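Local coordinates for protein putative dehydratase (Mesorhizobium loti, PDB 2POZ) that is of unknown function but, as a member of the mandelate racemase/muconate lactonizing enzyme family, may act as a lyase, possibly a dehydratase, at residues E180-V192 against E214-I227. Numbering follows the deposited sequence.
Sequences EAIELAYRRVKAV and ETIRFCRKIGELDI
Phe218 pushes its ring into the hollow made by Ala185 CB, Val189 CG2, Tyr186 CB and the backbone of Ile182 and Tyr186. It reaches there because CG stands anti to the backbone N (chi1 -177°), and the small Ala185 suits the floor, its CB 3.7 Å from Phe218 CE1. The backbone N of Tyr186 lies at the ring's edge, 3.6 Å from Phe218 CE1. At the far end Ile182 CD1 meets OE1 of Glu214, whose OE2 is salt-bridged to Arg303 of a second subunit.

On the more open flank Tyr186 is itself the bump. Lys221 suits this exposed place: its long aliphatic chain lies flat across one ring face, CE 3.7 Å from the Tyr186 centroid in a CH-pi contact, and NZ adds a cation-pi interaction 7° off the ring normal. Ile222 CG2 meets the ring edge. With only an alanine's methyl at Tyr186, Ile222 and Leu225 would probably border a gap and the Lys221 chain lose its support.

Further along, the branched tip of Leu225 fills the hollow between Tyr186, Val189 and Lys190, CD1 3.6 Å from Val189 CG1.

The axes of 180-192 and 214-222 come within 10.5 Å and run 31° apart, as neighbouring outer helices of the enolase-superfamily barrel. Beneath them, Val189 touches Phe158 of strand 155-158, and Ile227 of strand 227-231 packs on Val204 of strand 201-205.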
ATOM      1  N   GLU A 180      33.583  18.675  -9.221  1.00 18.00           N
ATOM      2  CA  GLU A 180      33.956  20.076  -9.361  1.00 21.35           C
ATOM      3  C   GLU A 180      32.753  20.904  -9.814  1.00 19.66           C
ATOM      4  O   GLU A 180      32.533  22.011  -9.325  1.00 18.27           O
ATOM      5  CB  GLU A 180      35.102  20.227 -10.369  1.00 25.24           C
ATOM      6  CG  GLU A 180      36.291  19.298 -10.105  1.00 33.23           C
ATOM      7  CD  GLU A 180      36.399  18.161 -11.123  1.00 37.49           C
ATOM      8  OE1 GLU A 180      36.885  18.412 -12.254  1.00 39.38           O
ATOM      9  OE2 GLU A 180      35.994  17.020 -10.794  1.00 33.80           O
ATOM     10  N   ALA A 181      31.983  20.370 -10.756  1.00 17.84           N
ATOM     11  CA  ALA A 181      30.803  21.077 -11.254  1.00 17.20           C
ATOM     12  C   ALA A 181      29.754  21.188 -10.149  1.00 15.38           C
ATOM     13  O   ALA A 181      29.121  22.232  -9.988  1.00 15.84           O
ATOM     14  CB  ALA A 181      30.224  20.353 -12.465  1.00 15.91           C
ATOM     15  N   ILE A 182      29.578  20.115  -9.385  1.00 14.63           N
ATOM     16  CA  ILE A 182      28.606  20.115  -8.297  1.00 16.53           C
ATOM     17  C   ILE A 182      28.972  21.173  -7.245  1.00 15.05           C
ATOM     18  O   ILE A 182      28.103  21.878  -6.740  1.00 13.15           O
ATOM     19  CB  ILE A 182      28.516  18.714  -7.628  1.00 19.81           C
ATOM     20  CG1 ILE A 182      27.941  17.707  -8.624  1.00 23.86           C
ATOM     21  CG2 ILE A 182      27.630  18.767  -6.394  1.00 21.64           C
ATOM     22  CD1 ILE A 182      27.768  16.293  -8.071  1.00 25.37           C
ATOM     23  N   GLU A 183      30.258  21.273  -6.918  1.00 15.68           N
ATOM     24  CA  GLU A 183      30.721  22.261  -5.938  1.00 16.55           C
ATOM     25  C   GLU A 183      30.480  23.664  -6.477  1.00 15.76           C
ATOM     26  O   GLU A 183      30.091  24.571  -5.742  1.00 13.40           O
ATOM     27  CB  GLU A 183      32.213  22.067  -5.653  1.00 17.06           C
ATOM     28  CG  GLU A 183      32.884  23.214  -4.886  1.00 20.20           C
ATOM     29  CD  GLU A 183      32.337  23.420  -3.477  1.00 22.10           C
ATOM     30  OE1 GLU A 183      31.622  22.532  -2.961  1.00 23.58           O
ATOM     31  OE2 GLU A 183      32.643  24.475  -2.873  1.00 22.05           O
ATOM     32  N   LEU A 184      30.723  23.832  -7.773  1.00 15.80           N
ATOM     33  CA  LEU A 184      30.527  25.111  -8.430  1.00 16.70           C
ATOM     34  C   LEU A 184      29.036  25.479  -8.389  1.00 16.76           C
ATOM     35  O   LEU A 184      28.676  26.642  -8.207  1.00 16.38           O
ATOM     36  CB  LEU A 184      31.038  25.010  -9.870  1.00 20.94           C
ATOM     37  CG  LEU A 184      31.145  26.242 -10.772  1.00 25.03           C
ATOM     38  CD1 LEU A 184      29.790  26.574 -11.316  1.00 27.98           C
ATOM     39  CD2 LEU A 184      31.746  27.411 -10.006  1.00 25.78           C
ATOM     40  N   ALA A 185      28.172  24.480  -8.543  1.00 14.53           N
ATOM     41  CA  ALA A 185      26.730  24.715  -8.508  1.00 14.85           C
ATOM     42  C   ALA A 185      26.374  25.304  -7.147  1.00 13.43           C
ATOM     43  O   ALA A 185      25.612  26.267  -7.047  1.00 14.11           O
ATOM     44  CB  ALA A 185      25.976  23.402  -8.722  1.00 13.58           C
ATOM     45  N   TYR A 186      26.939  24.719  -6.097  1.00 12.53           N
ATOM     46  CA  TYR A 186      26.684  25.186  -4.747  1.00 12.09           C
ATOM     47  C   TYR A 186      27.179  26.622  -4.539  1.00 11.79           C
ATOM     48  O   TYR A 186      26.497  27.436  -3.907  1.00 10.80           O
ATOM     49  CB  TYR A 186      27.365  24.266  -3.731  1.00 11.21           C
ATOM     50  CG  TYR A 186      27.387  24.853  -2.340  1.00 13.08           C
ATOM     51  CD1 TYR A 186      26.234  24.894  -1.558  1.00 11.56           C
ATOM     52  CD2 TYR A 186      28.557  25.420  -1.826  1.00 13.59           C
ATOM     53  CE1 TYR A 186      26.244  25.489  -0.293  1.00 17.30           C
ATOM     54  CE2 TYR A 186      28.580  26.019  -0.570  1.00 16.70           C
ATOM     55  CZ  TYR A 186      27.425  26.050   0.191  1.00 18.77           C
ATOM     56  OH  TYR A 186      27.456  26.636   1.435  1.00 23.86           O
ATOM     57  N   ARG A 187      28.363  26.926  -5.068  1.00 11.99           N
ATOM     58  CA  ARG A 187      28.941  28.258  -4.931  1.00 14.10           C
ATOM     59  C   ARG A 187      28.096  29.291  -5.662  1.00 14.08           C
ATOM     60  O   ARG A 187      28.004  30.438  -5.229  1.00 14.42           O
ATOM     61  CB  ARG A 187      30.380  28.284  -5.466  1.00 16.01           C
ATOM     62  CG  ARG A 187      31.344  27.421  -4.656  1.00 21.80           C
ATOM     63  CD  ARG A 187      31.469  27.924  -3.225  1.00 27.74           C
ATOM     64  NE  ARG A 187      32.142  26.958  -2.354  1.00 34.21           N
ATOM     65  CZ  ARG A 187      32.345  27.129  -1.051  1.00 36.31           C
ATOM     66  NH1 ARG A 187      31.931  28.236  -0.447  1.00 35.35           N
ATOM     67  NH2 ARG A 187      32.952  26.182  -0.347  1.00 39.31           N
ATOM     68  N   ARG A 188      27.480  28.888  -6.772  1.00 12.91           N
ATOM     69  CA  ARG A 188      26.631  29.801  -7.524  1.00 13.35           C
ATOM     70  C   ARG A 188      25.418  30.184  -6.678  1.00 14.17           C
ATOM     71  O   ARG A 188      25.031  31.354  -6.625  1.00 14.92           O
ATOM     72  CB  ARG A 188      26.155  29.153  -8.828  1.00 12.89           C
ATOM     73  CG  ARG A 188      27.208  29.017  -9.916  1.00 13.56           C
ATOM     74  CD  ARG A 188      26.641  28.197 -11.071  1.00 16.12           C
ATOM     75  NE  ARG A 188      27.509  28.170 -12.244  1.00 13.91           N
ATOM     76  CZ  ARG A 188      27.426  27.257 -13.207  1.00 17.37           C
ATOM     77  NH1 ARG A 188      26.514  26.294 -13.121  1.00 14.23           N
ATOM     78  NH2 ARG A 188      28.235  27.314 -14.265  1.00 14.14           N
ATOM     79  N   VAL A 189      24.813  29.196  -6.019  1.00 12.96           N
ATOM     80  CA  VAL A 189      23.649  29.465  -5.180  1.00 12.89           C
ATOM     81  C   VAL A 189      24.060  30.364  -4.007  1.00 11.97           C
ATOM     82  O   VAL A 189      23.360  31.323  -3.668  1.00 12.50           O
ATOM     83  CB  VAL A 189      23.019  28.145  -4.641  1.00 14.21           C
ATOM     84  CG1 VAL A 189      21.808  28.456  -3.775  1.00 12.43           C
ATOM     85  CG2 VAL A 189      22.597  27.257  -5.809  1.00 14.68           C
ATOM     86  N   LYS A 190      25.204  30.061  -3.404  1.00 13.01           N
ATOM     87  CA  LYS A 190      25.702  30.846  -2.281  1.00 14.53           C
ATOM     88  C   LYS A 190      26.043  32.274  -2.702  1.00 14.75           C
ATOM     89  O   LYS A 190      25.805  33.213  -1.949  1.00 14.66           O
ATOM     90  CB  LYS A 190      26.933  30.175  -1.663  1.00 16.90           C
ATOM     91  CG  LYS A 190      27.499  30.922  -0.449  1.00 20.32           C
ATOM     92  CD  LYS A 190      28.613  30.128   0.220  1.00 22.51           C
ATOM     93  CE  LYS A 190      29.061  30.780   1.522  1.00 24.77           C
ATOM     94  NZ  LYS A 190      29.721  32.097   1.286  1.00 26.02           N
ATOM     95  N   ALA A 191      26.594  32.439  -3.902  1.00 14.10           N
ATOM     96  CA  ALA A 191      26.937  33.768  -4.394  1.00 14.60           C
ATOM     97  C   ALA A 191      25.666  34.603  -4.564  1.00 15.00           C
ATOM     98  O   ALA A 191      25.665  35.803  -4.287  1.00 13.75           O
ATOM     99  CB  ALA A 191      27.679  33.671  -5.719  1.00 14.37           C
ATOM    100  N   VAL A 192      24.587  33.968  -5.019  1.00 14.10           N
ATOM    101  CA  VAL A 192      23.321  34.671  -5.198  1.00 13.69           C
ATOM    102  C   VAL A 192      22.764  35.111  -3.845  1.00 14.65           C
ATOM    103  O   VAL A 192      22.291  36.241  -3.702  1.00 14.70           O
ATOM    104  CB  VAL A 192      22.270  33.785  -5.928  1.00 13.85           C
ATOM    105  CG1 VAL A 192      20.903  34.460  -5.910  1.00 11.59           C
ATOM    106  CG2 VAL A 192      22.699  33.559  -7.368  1.00 10.82           C
ATOM    107  N   GLU A 214      22.445  12.124  -5.752  1.00 13.31           N
ATOM    108  CA  GLU A 214      23.165  13.385  -5.826  1.00 13.36           C
ATOM    109  C   GLU A 214      22.247  14.597  -5.712  1.00 12.84           C
ATOM    110  O   GLU A 214      22.646  15.634  -5.189  1.00 10.55           O
ATOM    111  CB  GLU A 214      23.982  13.460  -7.118  1.00 18.14           C
ATOM    112  CG  GLU A 214      25.177  12.517  -7.160  1.00 22.75           C
ATOM    113  CD  GLU A 214      26.095  12.668  -5.951  1.00 28.62           C
ATOM    114  OE1 GLU A 214      26.392  13.815  -5.547  1.00 30.48           O
ATOM    115  OE2 GLU A 214      26.529  11.632  -5.404  1.00 32.36           O
ATOM    116  N   THR A 215      21.008  14.469  -6.181  1.00  9.93           N
ATOM    117  CA  THR A 215      20.068  15.579  -6.093  1.00  9.78           C
ATOM    118  C   THR A 215      19.719  15.839  -4.628  1.00 10.91           C
ATOM    119  O   THR A 215      19.680  16.982  -4.177  1.00 10.38           O
ATOM    120  CB  THR A 215      18.782  15.295  -6.889  1.00  9.88           C
ATOM    121  OG1 THR A 215      19.080  15.317  -8.291  1.00  8.77           O
ATOM    122  CG2 THR A 215      17.721  16.340  -6.576  1.00  9.61           C
ATOM    123  N   ILE A 216      19.467  14.767  -3.887  1.00 11.95           N
ATOM    124  CA  ILE A 216      19.145  14.885  -2.471  1.00 12.62           C
ATOM    125  C   ILE A 216      20.342  15.535  -1.773  1.00 12.48           C
ATOM    126  O   ILE A 216      20.188  16.473  -0.996  1.00 12.02           O
ATOM    127  CB  ILE A 216      18.875  13.495  -1.859  1.00 14.53           C
ATOM    128  CG1 ILE A 216      17.542  12.953  -2.379  1.00 15.69           C
ATOM    129  CG2 ILE A 216      18.863  13.578  -0.333  1.00 15.06           C
ATOM    130  CD1 ILE A 216      17.275  11.519  -1.986  1.00 18.27           C
ATOM    131  N   ARG A 217      21.537  15.041  -2.078  1.00 12.21           N
ATOM    132  CA  ARG A 217      22.750  15.587  -1.486  1.00 15.49           C
ATOM    133  C   ARG A 217      22.855  17.094  -1.739  1.00 13.25           C
ATOM    134  O   ARG A 217      23.127  17.860  -0.821  1.00 11.88           O
ATOM    135  CB  ARG A 217      23.976  14.872  -2.054  1.00 18.26           C
ATOM    136  CG  ARG A 217      25.317  15.469  -1.634  1.00 25.06           C
ATOM    137  CD  ARG A 217      26.456  14.586  -2.112  1.00 28.30           C
ATOM    138  NE  ARG A 217      26.716  13.494  -1.177  1.00 35.65           N
ATOM    139  CZ  ARG A 217      27.016  12.245  -1.525  1.00 34.16           C
ATOM    140  NH1 ARG A 217      27.090  11.895  -2.804  1.00 33.79           N
ATOM    141  NH2 ARG A 217      27.252  11.346  -0.582  1.00 33.06           N
ATOM    142  N   PHE A 218      22.624  17.515  -2.980  1.00 13.31           N
ATOM    143  CA  PHE A 218      22.707  18.934  -3.332  1.00 11.97           C
ATOM    144  C   PHE A 218      21.656  19.795  -2.619  1.00 13.22           C
ATOM    145  O   PHE A 218      21.965  20.886  -2.145  1.00 13.40           O
ATOM    146  CB  PHE A 218      22.572  19.114  -4.850  1.00 12.56           C
ATOM    147  CG  PHE A 218      22.723  20.540  -5.311  1.00 11.63           C
ATOM    148  CD1 PHE A 218      23.965  21.170  -5.283  1.00 13.16           C
ATOM    149  CD2 PHE A 218      21.625  21.258  -5.772  1.00 11.17           C
ATOM    150  CE1 PHE A 218      24.106  22.497  -5.712  1.00 13.40           C
ATOM    151  CE2 PHE A 218      21.758  22.586  -6.202  1.00 10.44           C
ATOM    152  CZ  PHE A 218      22.996  23.201  -6.172  1.00 12.11           C
ATOM    153  N   CYS A 219      20.420  19.308  -2.539  1.00 11.50           N
ATOM    154  CA  CYS A 219      19.358  20.064  -1.881  1.00 11.85           C
ATOM    155  C   CYS A 219      19.638  20.233  -0.388  1.00 13.72           C
ATOM    156  O   CYS A 219      19.323  21.266   0.204  1.00 13.88           O
ATOM    157  CB  CYS A 219      18.009  19.372  -2.097  1.00 10.17           C
ATOM    158  SG  CYS A 219      17.445  19.437  -3.829  1.00 17.19           S
ATOM    159  N   ARG A 220      20.221  19.215   0.224  1.00 14.08           N
ATOM    160  CA  ARG A 220      20.543  19.311   1.640  1.00 17.92           C
ATOM    161  C   ARG A 220      21.667  20.326   1.834  1.00 16.86           C
ATOM    162  O   ARG A 220      21.667  21.083   2.799  1.00 19.77           O
ATOM    163  CB  ARG A 220      20.965  17.944   2.185  1.00 15.43           C
ATOM    164  CG  ARG A 220      19.791  16.989   2.387  1.00 17.29           C
ATOM    165  CD  ARG A 220      20.261  15.608   2.835  1.00 19.23           C
ATOM    166  NE  ARG A 220      19.130  14.743   3.155  1.00 17.80           N
ATOM    167  CZ  ARG A 220      19.185  13.417   3.162  1.00 19.80           C
ATOM    168  NH1 ARG A 220      20.323  12.802   2.864  1.00 19.63           N
ATOM    169  NH2 ARG A 220      18.099  12.705   3.450  1.00 18.38           N
ATOM    170  N   LYS A 221      22.617  20.350   0.905  1.00 16.65           N
ATOM    171  CA  LYS A 221      23.730  21.281   1.010  1.00 17.87           C
ATOM    172  C   LYS A 221      23.275  22.730   0.937  1.00 18.17           C
ATOM    173  O   LYS A 221      23.764  23.560   1.700  1.00 19.79           O
ATOM    174  CB  LYS A 221      24.763  21.009  -0.085  1.00 18.89           C
ATOM    175  CG  LYS A 221      26.103  21.711   0.122  1.00 21.89           C
ATOM    176  CD  LYS A 221      27.137  21.209  -0.881  1.00 22.45           C
ATOM    177  CE  LYS A 221      28.488  21.899  -0.696  1.00 25.01           C
ATOM    178  NZ  LYS A 221      29.057  21.685   0.672  1.00 23.02           N
ATOM    179  N   ILE A 222      22.332  23.041   0.047  1.00 14.78           N
ATOM    180  CA  ILE A 222      21.874  24.423  -0.083  1.00 16.88           C
ATOM    181  C   ILE A 222      20.764  24.813   0.890  1.00 18.23           C
ATOM    182  O   ILE A 222      20.382  25.981   0.960  1.00 17.27           O
ATOM    183  CB  ILE A 222      21.381  24.746  -1.522  1.00 16.42           C
ATOM    184  CG1 ILE A 222      20.153  23.894  -1.875  1.00 17.75           C
ATOM    185  CG2 ILE A 222      22.512  24.514  -2.514  1.00 13.98           C
ATOM    186  CD1 ILE A 222      19.458  24.307  -3.185  1.00 15.15           C
ATOM    187  N   GLY A 223      20.256  23.839   1.641  1.00 19.26           N
ATOM    188  CA  GLY A 223      19.187  24.112   2.586  1.00 21.45           C
ATOM    189  C   GLY A 223      19.479  25.238   3.563  1.00 22.53           C
ATOM    190  O   GLY A 223      18.573  25.950   3.994  1.00 22.46           O
ATOM    191  N   GLU A 224      20.753  25.401   3.901  1.00 23.01           N
ATOM    192  CA  GLU A 224      21.191  26.429   4.835  1.00 25.74           C
ATOM    193  C   GLU A 224      21.211  27.819   4.199  1.00 24.24           C
ATOM    194  O   GLU A 224      21.420  28.819   4.883  1.00 23.01           O
ATOM    195  CB  GLU A 224      22.585  26.077   5.366  1.00 30.33           C
ATOM    196  CG  GLU A 224      22.663  24.739   6.130  1.00 37.51           C
ATOM    197  CD  GLU A 224      22.217  23.529   5.301  1.00 41.15           C
ATOM    198  OE1 GLU A 224      22.674  23.380   4.144  1.00 43.70           O
ATOM    199  OE2 GLU A 224      21.413  22.719   5.812  1.00 44.10           O
ATOM    200  N   LEU A 225      20.991  27.883   2.890  1.00 21.28           N
ATOM    201  CA  LEU A 225      20.984  29.168   2.198  1.00 21.26           C
ATOM    202  C   LEU A 225      19.586  29.791   2.132  1.00 20.61           C
ATOM    203  O   LEU A 225      19.385  30.811   1.473  1.00 21.20           O
ATOM    204  CB  LEU A 225      21.572  29.003   0.792  1.00 18.65           C
ATOM    205  CG  LEU A 225      23.030  28.523   0.825  1.00 18.66           C
ATOM    206  CD1 LEU A 225      23.549  28.287  -0.578  1.00 18.87           C
ATOM    207  CD2 LEU A 225      23.885  29.562   1.546  1.00 18.33           C
ATOM    208  N   ASP A 226      18.630  29.167   2.823  1.00 19.64           N
ATOM    209  CA  ASP A 226      17.241  29.637   2.890  1.00 19.56           C
ATOM    210  C   ASP A 226      16.575  29.716   1.521  1.00 17.77           C
ATOM    211  O   ASP A 226      16.364  30.795   0.970  1.00 19.41           O
ATOM    212  CB  ASP A 226      17.181  31.000   3.597  1.00 21.21           C
ATOM    213  CG  ASP A 226      15.752  31.467   3.854  1.00 25.98           C
ATOM    214  OD1 ASP A 226      14.900  30.628   4.220  1.00 27.23           O
ATOM    215  OD2 ASP A 226      15.481  32.679   3.706  1.00 29.34           O
ATOM    216  N   ILE A 227      16.230  28.551   0.992  1.00 18.06           N
ATOM    217  CA  ILE A 227      15.605  28.441  -0.320  1.00 16.62           C
ATOM    218  C   ILE A 227      14.082  28.354  -0.220  1.00 17.97           C
ATOM    219  O   ILE A 227      13.547  27.534   0.522  1.00 16.85           O
ATOM    220  CB  ILE A 227      16.146  27.186  -1.059  1.00 14.84           C
ATOM    221  CG1 ILE A 227      17.682  27.209  -1.081  1.00 16.17           C
ATOM    222  CG2 ILE A 227      15.574  27.108  -2.461  1.00 14.59           C
ATOM    223  CD1 ILE A 227      18.289  28.448  -1.716  1.00 16.71           C
TER